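Local coordinates for protein EST1E (Clostridium proteoclasticum, PDB 2WTM) that hydrolyses ester bonds as a promiscuous feruloyl esterase of the alpha/beta-hydrolase superfamily, probably by a serine-nucleophile mechanism, at residues Y16-K21 against T59-M64; V114-A119 against I179-F184; A135-I140 against R174-I179. All coordinates share one frame; numbering follows the deposited sequence.

Interaction 1 (Y16-K21 against T59-M64); sequences YLDMPK and TLRADM
Tyr16 and Arg61 face each other as an antiparallel hydrogen-bonded pair, and Asp18 and Thr59 form the next such pair along the two strands. Four backbone bonds close these two rings, from Tyr16 N to Arg61 O (2.8 Å), Arg61 N to Tyr16 O, Asp18 N to Thr59 O and Thr59 N to Asp18 O. Between them Leu17 and Leu60 make a non-hydrogen-bonded pair, where the Leu60 CA-H approaches Tyr16 O and the Leu17 CA-H approaches Thr59 O.

The ionic contact lies on the face that carries Tyr16, Asp18, Thr59 and Arg61. Arg61 NH2 donates to the syn side of Asp18 OD2 at 2.9 Å, close to the guanidinium plane but 23° out of the carboxylate plane. A bend at chi3 (-70°) sets one guanidinium face over Tyr16 CB and CG, with NH2 3.3 Å from Tyr16 CB and the ring and guanidinium planes 27° apart. Gln49 of helix 43-54 also touches Asp18, Thr59 and Arg61, while Arg61 NH1 bonds to Ser40 O.

The pairing joins strand 11-18 to strand 58-62 in the antiparallel flank of the mixed alpha/beta-hydrolase sheet, next to the run of parallel strands that begins with 58-62 and 27-33.

Water completes the polar network. One molecule accepts from Arg61 NE at 3.0 Å and also bonds to Thr59 OG1, whose hydroxyl has a further partner in Asn53 ND2. A second bridges Tyr16 OH and Asp63 OD2, lying 2.8 Å from Tyr16 OH; that phenol oxygen is also bonded to Lys69 NZ.

On the other face the contact is apolar: Leu17 CB meets Leu60 CD1 at 4.1 Å, and Val89 of helix 79-93 packs on Leu60.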
loop_
_atom_site.group_PDB
_atom_site.type_symbol
_atom_site.label_atom_id
_atom_site.label_comp_id
_atom_site.label_asym_id
_atom_site.label_seq_id
_atom_site.Cartn_x
_atom_site.Cartn_y
_atom_site.Cartn_z
ATOM N N TYR A 16 11.385 -3.652 -20.171
ATOM C CA TYR A 16 12.046 -3.431 -21.469
ATOM C C TYR A 16 12.728 -2.088 -21.365
ATOM O O TYR A 16 12.044 -1.078 -21.121
ATOM C CB TYR A 16 11.025 -3.383 -22.640
ATOM C CG TYR A 16 10.176 -4.647 -22.729
ATOM C CD1 TYR A 16 10.642 -5.778 -23.406
ATOM C CD2 TYR A 16 8.933 -4.708 -22.163
ATOM C CE1 TYR A 16 9.870 -6.917 -23.494
ATOM C CE2 TYR A 16 8.158 -5.841 -22.230
ATOM C CZ TYR A 16 8.636 -6.954 -22.890
ATOM O OH TYR A 16 7.863 -8.078 -23.009
ATOM N N LEU A 17 14.042 -2.042 -21.585
ATOM C CA LEU A 17 14.763 -0.797 -21.662
ATOM C C LEU A 17 15.028 -0.511 -23.137
ATOM O O LEU A 17 15.642 -1.354 -23.836
ATOM C CB LEU A 17 16.087 -0.924 -20.902
ATOM C CG LEU A 17 17.017 0.286 -20.952
ATOM C CD1 LEU A 17 16.410 1.583 -20.424
ATOM C CD2 LEU A 17 18.309 -0.086 -20.164
ATOM N N ASP A 18 14.564 0.641 -23.606
ATOM C CA ASP A 18 14.819 1.070 -24.991
ATOM C C ASP A 18 15.503 2.380 -24.979
ATOM O O ASP A 18 15.092 3.334 -24.309
ATOM C CB ASP A 18 13.548 1.184 -25.783
ATOM C CG ASP A 18 12.938 -0.151 -26.094
ATOM O OD1 ASP A 18 13.304 -0.799 -27.130
ATOM O OD2 ASP A 18 12.099 -0.587 -25.283
ATOM N N MET A 19 16.611 2.445 -25.740
ATOM C CA MET A 19 17.446 3.628 -25.782
ATOM C C MET A 19 17.170 4.460 -27.027
ATOM O O MET A 19 16.674 3.935 -28.007
ATOM C CB MET A 19 18.918 3.240 -25.794
ATOM C CG MET A 19 19.376 2.470 -24.540
ATOM S SD MET A 19 19.291 3.358 -22.976
ATOM C CE MET A 19 20.282 4.750 -23.164
ATOM N N PRO A 20 17.466 5.761 -26.964
ATOM C CA PRO A 20 17.371 6.540 -28.213
ATOM C C PRO A 20 18.374 5.976 -29.201
ATOM O O PRO A 20 19.358 5.390 -28.780
ATOM C CB PRO A 20 17.726 7.949 -27.784
ATOM C CG PRO A 20 17.493 7.997 -26.367
ATOM C CD PRO A 20 17.800 6.610 -25.841
ATOM N N LYS A 21 18.036 6.106 -30.485
ATOM C CA LYS A 21 18.739 5.485 -31.631
ATOM C C LYS A 21 20.225 5.569 -31.524
ATOM O O LYS A 21 20.965 4.596 -31.812
ATOM C CB LYS A 21 18.313 6.216 -32.921
ATOM N N THR A 59 13.420 4.675 -22.413
ATOM C CA THR A 59 12.159 4.256 -21.786
ATOM C C THR A 59 12.363 2.962 -21.059
ATOM O O THR A 59 13.133 2.078 -21.493
ATOM C CB THR A 59 11.050 4.118 -22.822
ATOM O OG1 THR A 59 11.466 3.222 -23.901
ATOM C CG2 THR A 59 10.654 5.524 -23.351
ATOM N N LEU A 60 11.616 2.815 -19.954
ATOM C CA LEU A 60 11.638 1.571 -19.205
ATOM C C LEU A 60 10.194 1.233 -19.017
ATOM O O LEU A 60 9.486 1.820 -18.165
ATOM C CB LEU A 60 12.412 1.692 -17.882
ATOM C CG LEU A 60 12.653 0.481 -16.962
ATOM C CD1 LEU A 60 13.419 -0.602 -17.748
ATOM C CD2 LEU A 60 13.399 0.931 -15.781
ATOM N N ARG A 61 9.711 0.319 -19.857
ATOM C CA ARG A 61 8.407 -0.240 -19.751
ATOM C C ARG A 61 8.442 -1.395 -18.770
ATOM O O ARG A 61 9.244 -2.314 -18.937
ATOM C CB ARG A 61 7.865 -0.715 -21.114
ATOM C CG ARG A 61 7.621 0.352 -22.183
ATOM C CD ARG A 61 7.357 -0.260 -23.525
ATOM N NE ARG A 61 8.577 -0.870 -24.066
ATOM C CZ ARG A 61 8.577 -1.856 -24.937
ATOM N NH1 ARG A 61 7.454 -2.396 -25.282
ATOM N NH2 ARG A 61 9.714 -2.295 -25.498
ATOM N N ALA A 62 7.590 -1.403 -17.726
ATOM C CA ALA A 62 7.626 -2.486 -16.727
ATOM C C ALA A 62 6.256 -3.120 -16.619
ATOM O O ALA A 62 5.225 -2.387 -16.499
ATOM C CB ALA A 62 8.006 -1.873 -15.354
ATOM N N ASP A 63 6.208 -4.441 -16.661
ATOM C CA ASP A 63 5.026 -5.214 -16.429
ATOM C C ASP A 63 4.867 -5.313 -14.876
ATOM O O ASP A 63 5.791 -5.690 -14.149
ATOM C CB ASP A 63 5.146 -6.624 -17.001
ATOM C CG ASP A 63 5.064 -6.660 -18.506
ATOM O OD1 ASP A 63 4.490 -5.710 -19.082
ATOM O OD2 ASP A 63 5.533 -7.709 -19.063
ATOM N N MET A 64 3.705 -4.930 -14.395
ATOM C CA MET A 64 3.417 -4.962 -12.981
ATOM C C MET A 64 3.015 -6.325 -12.500
ATOM O O MET A 64 2.764 -7.248 -13.249
ATOM C CB MET A 64 2.296 -3.926 -12.691
ATOM C CG MET A 64 2.655 -2.477 -13.162
ATOM S SD MET A 64 3.851 -1.758 -12.025
ATOM C CE MET A 64 5.453 -2.182 -12.774
HETATM O O HOH W 1 11.018 0.615 -23.314
HETATM O O HOH W 2 5.362 -7.664 -21.898
#

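Interaction 2 (V114-A119 against I179-F184); sequences VMLAAA and IRVEDF
Leu116 reaches from helix 109-120 onto the ring of Phe184, and its atoms can be followed outward one by one. CB already stands over the ring face, toward its CD1-CE1 rim, 3.8 Å from Phe184 CD1. The first torsion (chi1 -52°) swings CG beside the backbone N, and from there the two methyls part. CD2 sits over the same ring face as a CH-pi contact, 3.5 Å from the centroid of Phe184 and 17° off the ring normal, displaced toward the rim on the CG side. The CD1 methyl turns instead to Ile179, meeting its CG2 at 3.9 Å and, a little farther off, its CD1. Leu116 thus touches both the loop at Ile179 and the first turn of helix 181-187, and Leu83 of helix 79-93 packs against it as well.

Helix 109-120 is the helix that follows the probable nucleophile elbow around Ser108 in the alpha/beta-hydrolase fold; here its later turns receive the start of helix 181-187, just ahead of strand 192-197.

The same ring has a second approach from the helix backbone, Leu116 O lying 3.3 Å from Phe184 CD1. One turn on, Ala119 brings CB to the ring edge near its plane; that methyl lies 3.9 Å from Phe184 CB and still nearer to the carbonyl oxygen of Phe184. Thr178 of the second subunit packs on Phe184 too, which places the phenylalanine close to the dimer interface.

Elsewhere, Met115 CE meets Val181 CG1 at 4.2 Å. No direct hydrogen bond joins the segments; a water donates to both Met115 O (2.7 Å) and Phe184 O (2.9 Å), spanning the two helix backbones beside the apolar cluster.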
loop_
_atom_site.group_PDB
_atom_site.type_symbol
_atom_site.label_atom_id
_atom_site.label_comp_id
_atom_site.label_asym_id
_atom_site.label_seq_id
_atom_site.Cartn_x
_atom_site.Cartn_y
_atom_site.Cartn_z
ATOM N N VAL A 114 1.007 5.923 -11.705
ATOM C CA VAL A 114 1.983 6.963 -11.786
ATOM C C VAL A 114 1.637 8.312 -11.125
ATOM O O VAL A 114 2.494 8.979 -10.531
ATOM C CB VAL A 114 2.621 7.078 -13.212
ATOM C CG1 VAL A 114 3.330 5.770 -13.660
ATOM C CG2 VAL A 114 1.662 7.584 -14.237
ATOM N N MET A 115 0.349 8.662 -11.160
ATOM C CA MET A 115 -0.052 9.790 -10.328
ATOM C C MET A 115 0.367 9.602 -8.853
ATOM O O MET A 115 0.849 10.506 -8.211
ATOM C CB MET A 115 -1.547 10.050 -10.440
ATOM C CG MET A 115 -1.978 10.502 -11.866
ATOM S SD MET A 115 -3.760 10.511 -12.138
ATOM C CE MET A 115 -4.352 11.718 -10.940
ATOM N N LEU A 116 0.099 8.421 -8.333
ATOM C CA LEU A 116 0.401 8.124 -6.963
ATOM C C LEU A 116 1.897 8.036 -6.723
ATOM O O LEU A 116 2.443 8.652 -5.830
ATOM C CB LEU A 116 -0.283 6.808 -6.528
ATOM C CG LEU A 116 -1.788 6.624 -6.769
ATOM C CD1 LEU A 116 -2.375 5.235 -6.323
ATOM C CD2 LEU A 116 -2.494 7.791 -5.993
ATOM N N ALA A 117 2.610 7.262 -7.560
ATOM C CA ALA A 117 4.017 7.019 -7.392
ATOM C C ALA A 117 4.816 8.350 -7.621
ATOM O O ALA A 117 5.795 8.593 -6.957
ATOM C CB ALA A 117 4.532 5.924 -8.373
ATOM N N ALA A 118 4.441 9.154 -8.595
ATOM C CA ALA A 118 5.098 10.465 -8.827
ATOM C C ALA A 118 5.085 11.360 -7.585
ATOM O O ALA A 118 6.065 11.998 -7.178
ATOM C CB ALA A 118 4.549 11.162 -9.984
ATOM N N ALA A 119 3.956 11.348 -6.924
ATOM C CA ALA A 119 3.881 12.124 -5.702
ATOM C C ALA A 119 4.824 11.573 -4.639
ATOM O O ALA A 119 5.476 12.332 -3.931
ATOM C CB ALA A 119 2.443 12.221 -5.274
ATOM N N ILE A 179 -7.152 4.605 -0.595
ATOM C CA ILE A 179 -6.303 5.580 -1.311
ATOM C C ILE A 179 -7.039 6.859 -1.543
ATOM O O ILE A 179 -8.075 6.915 -2.206
ATOM C CB ILE A 179 -5.797 5.003 -2.629
ATOM C CG1 ILE A 179 -4.870 3.844 -2.364
ATOM C CG2 ILE A 179 -4.971 6.020 -3.462
ATOM C CD1 ILE A 179 -4.514 3.011 -3.511
ATOM N N ARG A 180 -6.465 7.958 -1.020
ATOM C CA ARG A 180 -7.014 9.308 -1.251
ATOM C C ARG A 180 -6.265 10.014 -2.395
ATOM O O ARG A 180 -5.283 10.663 -2.163
ATOM C CB ARG A 180 -6.883 10.109 0.028
ATOM C CG ARG A 180 -7.387 9.373 1.277
ATOM C CD ARG A 180 -8.739 8.771 1.175
ATOM N NE ARG A 180 -9.726 9.756 0.763
ATOM C CZ ARG A 180 -11.017 9.672 1.026
ATOM N NH1 ARG A 180 -11.515 8.682 1.768
ATOM N NH2 ARG A 180 -11.815 10.625 0.559
ATOM N N VAL A 181 -6.727 9.785 -3.619
ATOM C CA VAL A 181 -6.020 10.295 -4.815
ATOM C C VAL A 181 -5.701 11.766 -4.734
ATOM O O VAL A 181 -4.635 12.218 -5.105
ATOM C CB VAL A 181 -6.792 9.924 -6.128
ATOM C CG1 VAL A 181 -6.077 10.432 -7.337
ATOM C CG2 VAL A 181 -6.940 8.413 -6.220
ATOM N N GLU A 182 -6.679 12.511 -4.234
ATOM C CA GLU A 182 -6.541 13.960 -4.173
ATOM C C GLU A 182 -5.334 14.429 -3.387
ATOM O O GLU A 182 -4.735 15.490 -3.715
ATOM C CB GLU A 182 -7.828 14.541 -3.584
ATOM C CG GLU A 182 -9.065 14.495 -4.444
ATOM C CD GLU A 182 -9.761 13.108 -4.548
ATOM O OE1 GLU A 182 -9.440 12.158 -3.738
ATOM O OE2 GLU A 182 -10.657 12.989 -5.438
ATOM N N ASP A 183 -4.926 13.666 -2.370
ATOM C CA ASP A 183 -3.721 13.972 -1.568
ATOM C C ASP A 183 -2.475 13.927 -2.461
ATOM O O ASP A 183 -1.563 14.762 -2.370
ATOM C CB ASP A 183 -3.530 13.004 -0.419
ATOM C CG ASP A 183 -4.484 13.204 0.696
ATOM O OD1 ASP A 183 -5.332 14.130 0.637
ATOM O OD2 ASP A 183 -4.410 12.370 1.611
ATOM N N PHE A 184 -2.426 12.884 -3.278
ATOM C CA PHE A 184 -1.283 12.693 -4.185
ATOM C C PHE A 184 -1.251 13.749 -5.319
ATOM O O PHE A 184 -0.180 14.142 -5.765
ATOM C CB PHE A 184 -1.287 11.272 -4.845
ATOM C CG PHE A 184 -1.209 10.119 -3.880
ATOM C CD1 PHE A 184 -0.053 9.429 -3.740
ATOM C CD2 PHE A 184 -2.270 9.776 -3.052
ATOM C CE1 PHE A 184 0.061 8.330 -2.897
ATOM C CE2 PHE A 184 -2.202 8.660 -2.218
ATOM C CZ PHE A 184 -1.020 7.952 -2.130
HETATM O O HOH W 3 0.169 13.121 -8.470
#

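Interaction 3 (A135-I140 against R174-I179); sequences AMIPEI and RVAQTI
Pro138 and Ala176 bring the two backbones together, their CA atoms 4.9 Å apart where the first turn of helix 137-143 meets the type I beta turn that runs from Ala176 to Ile179. Both segments belong to the region inserted between strand 125-131 and strand 192-197 of the sheet, the place where alpha/beta-hydrolases commonly carry a lid or cap, and the contact links the start of that insertion to its later part.

Pro138 makes most of the contact. Its CB faces two carbonyl oxygens, those of the first and last residues of the turn, 3.1 Å from Ala176 O and 3.2 Å from Ile179 O. Ala176 O is also the acceptor for Ile179 N within that turn, and Ile179 O is bonded to Arg142 NH1 from the end of helix 137-143. Pro138 CG meets Ile179 CB at 4.0 Å, and Leu112 of helix 109-120 packs against the same proline.

Ile137 adds a lighter touch through one branch. CG2, anti to the backbone N, comes within 4.2 Å of Ala176 CB, whereas the CG1 arm leads away from the turn and this side chain lies near the probable catalytic residues.

No direct hydrogen bond crosses between the segments; the polar groups of the turn are bonded elsewhere. Gln177 NE2 bonds to Ala141 O and Pro153 O, and Gln177 OE1 accepts from Arg122 NH2 of the second subunit, which ties the turn to the dimer interface. Arg174 likewise forms a salt bridge with Asp123 of the second subunit.

Within the turn segment Val175 O takes two donors from a single residue, Thr178 N and Thr178 OG1, the hydroxyl bond measuring 2.9 Å and lying in the carbonyl plane.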
loop_
_atom_site.group_PDB
_atom_site.type_symbol
_atom_site.label_atom_id
_atom_site.label_comp_id
_atom_site.label_asym_id
_atom_site.label_seq_id
_atom_site.Cartn_x
_atom_site.Cartn_y
_atom_site.Cartn_z
ATOM N N ALA A 135 -8.272 7.423 -12.431
ATOM C CA ALA A 135 -8.036 8.072 -11.146
ATOM C C ALA A 135 -9.235 7.998 -10.202
ATOM O O ALA A 135 -9.100 8.286 -8.995
ATOM C CB ALA A 135 -7.691 9.505 -11.367
ATOM N N MET A 136 -10.396 7.636 -10.727
ATOM C CA MET A 136 -11.596 7.472 -9.852
ATOM C C MET A 136 -11.678 6.072 -9.228
ATOM O O MET A 136 -12.608 5.822 -8.434
ATOM C CB MET A 136 -12.903 7.801 -10.614
ATOM C CG MET A 136 -12.975 9.166 -11.219
ATOM S SD MET A 136 -12.921 10.381 -9.944
ATOM C CE MET A 136 -14.414 9.947 -9.080
ATOM N N ILE A 137 -10.763 5.128 -9.531
ATOM C CA ILE A 137 -10.923 3.776 -8.963
ATOM C C ILE A 137 -11.145 3.830 -7.440
ATOM O O ILE A 137 -12.018 3.143 -6.949
ATOM C CB ILE A 137 -9.789 2.827 -9.407
ATOM C CG1 ILE A 137 -10.115 2.327 -10.835
ATOM C CG2 ILE A 137 -9.647 1.677 -8.414
ATOM C CD1 ILE A 137 -9.031 1.524 -11.441
ATOM N N PRO A 138 -10.300 4.570 -6.677
ATOM C CA PRO A 138 -10.505 4.526 -5.171
ATOM C C PRO A 138 -11.829 5.092 -4.744
ATOM O O PRO A 138 -12.491 4.420 -3.906
ATOM C CB PRO A 138 -9.277 5.255 -4.610
ATOM C CG PRO A 138 -8.234 5.069 -5.779
ATOM C CD PRO A 138 -9.028 5.225 -7.051
ATOM N N GLU A 139 -12.220 6.208 -5.294
ATOM C CA GLU A 139 -13.504 6.852 -4.840
ATOM C C GLU A 139 -14.661 5.905 -5.206
ATOM O O GLU A 139 -15.545 5.583 -4.386
ATOM C CB GLU A 139 -13.677 8.238 -5.415
ATOM C CG GLU A 139 -15.067 8.767 -5.198
ATOM C CD GLU A 139 -15.303 10.199 -5.689
ATOM O OE1 GLU A 139 -14.383 10.950 -6.084
ATOM O OE2 GLU A 139 -16.495 10.555 -5.699
ATOM N N ILE A 140 -14.621 5.364 -6.416
ATOM C CA ILE A 140 -15.704 4.523 -6.882
ATOM C C ILE A 140 -15.729 3.214 -6.128
ATOM O O ILE A 140 -16.785 2.722 -5.809
ATOM C CB ILE A 140 -15.661 4.386 -8.393
ATOM C CG1 ILE A 140 -15.858 5.733 -9.088
ATOM C CG2 ILE A 140 -16.621 3.356 -8.922
ATOM C CD1 ILE A 140 -17.064 6.496 -8.626
ATOM N N ARG A 174 -10.404 -3.770 -1.071
ATOM C CA ARG A 174 -9.993 -3.365 0.299
ATOM C C ARG A 174 -8.862 -2.356 0.288
ATOM O O ARG A 174 -8.851 -1.403 1.020
ATOM C CB ARG A 174 -9.656 -4.581 1.105
ATOM C CG ARG A 174 -10.770 -5.595 1.250
ATOM C CD ARG A 174 -10.480 -6.710 2.147
ATOM N NE ARG A 174 -11.570 -7.677 2.216
ATOM C CZ ARG A 174 -12.576 -7.603 3.074
ATOM N NH1 ARG A 174 -12.619 -6.614 3.949
ATOM N NH2 ARG A 174 -13.530 -8.530 3.089
ATOM N N VAL A 175 -7.874 -2.612 -0.592
ATOM C CA VAL A 175 -6.741 -1.719 -0.750
ATOM C C VAL A 175 -7.138 -0.425 -1.439
ATOM O O VAL A 175 -6.793 0.671 -1.031
ATOM C CB VAL A 175 -5.616 -2.430 -1.527
ATOM C CG1 VAL A 175 -4.572 -1.458 -1.981
ATOM C CG2 VAL A 175 -5.015 -3.559 -0.688
ATOM N N ALA A 176 -7.844 -0.524 -2.543
ATOM C CA ALA A 176 -8.203 0.644 -3.330
ATOM C C ALA A 176 -8.978 1.666 -2.508
ATOM O O ALA A 176 -8.819 2.890 -2.650
ATOM C CB ALA A 176 -9.019 0.266 -4.561
ATOM N N GLN A 177 -9.887 1.153 -1.716
ATOM C CA GLN A 177 -10.696 2.034 -0.922
ATOM C C GLN A 177 -9.877 2.972 0.000
ATOM O O GLN A 177 -10.383 4.042 0.424
ATOM C CB GLN A 177 -11.653 1.195 -0.064
ATOM C CG GLN A 177 -12.838 0.566 -0.788
ATOM C CD GLN A 177 -13.774 -0.121 0.185
ATOM O OE1 GLN A 177 -13.398 -0.461 1.288
ATOM N NE2 GLN A 177 -15.011 -0.392 -0.279
ATOM N N THR A 178 -8.641 2.556 0.347
ATOM C CA THR A 178 -7.846 3.333 1.324
ATOM C C THR A 178 -7.217 4.571 0.704
ATOM O O THR A 178 -6.693 5.448 1.383
ATOM C CB THR A 178 -6.803 2.517 1.951
ATOM O OG1 THR A 178 -5.697 2.301 1.048
ATOM C CG2 THR A 178 -7.373 1.226 2.557
ATOM N N ILE A 179 -7.152 4.605 -0.595
ATOM C CA ILE A 179 -6.303 5.580 -1.311
ATOM C C ILE A 179 -7.039 6.859 -1.543
ATOM O O ILE A 179 -8.075 6.915 -2.206
ATOM C CB ILE A 179 -5.797 5.003 -2.629
ATOM C CG1 ILE A 179 -4.870 3.844 -2.364
ATOM C CG2 ILE A 179 -4.971 6.020 -3.462
ATOM C CD1 ILE A 179 -4.514 3.011 -3.511
#

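In the fold
Interactions 2 and 3 adjoin, their centres 11 Å apart, and share Ile179. Val181 CG2 joins them further, lying 3.6 Å from Pro138 CG, as does Met115 CE, 4.0 Å from Ala135 CB, and interaction 3 is nested in the chain within the loop that interaction 2 closes. Both border the second subunit. Interaction 1 lies on the opposite side of the chain's centre, about 23 Å from interaction 2 and 28 Å from interaction 3 between centres, in the antiparallel part of the sheet. In interaction 3 the Ile137 side chain lies near, without touching, the probable Ser108-His228-Asp200 triad and about 6 Å from a bound phosphate ion, probably from the crystallisation liquor.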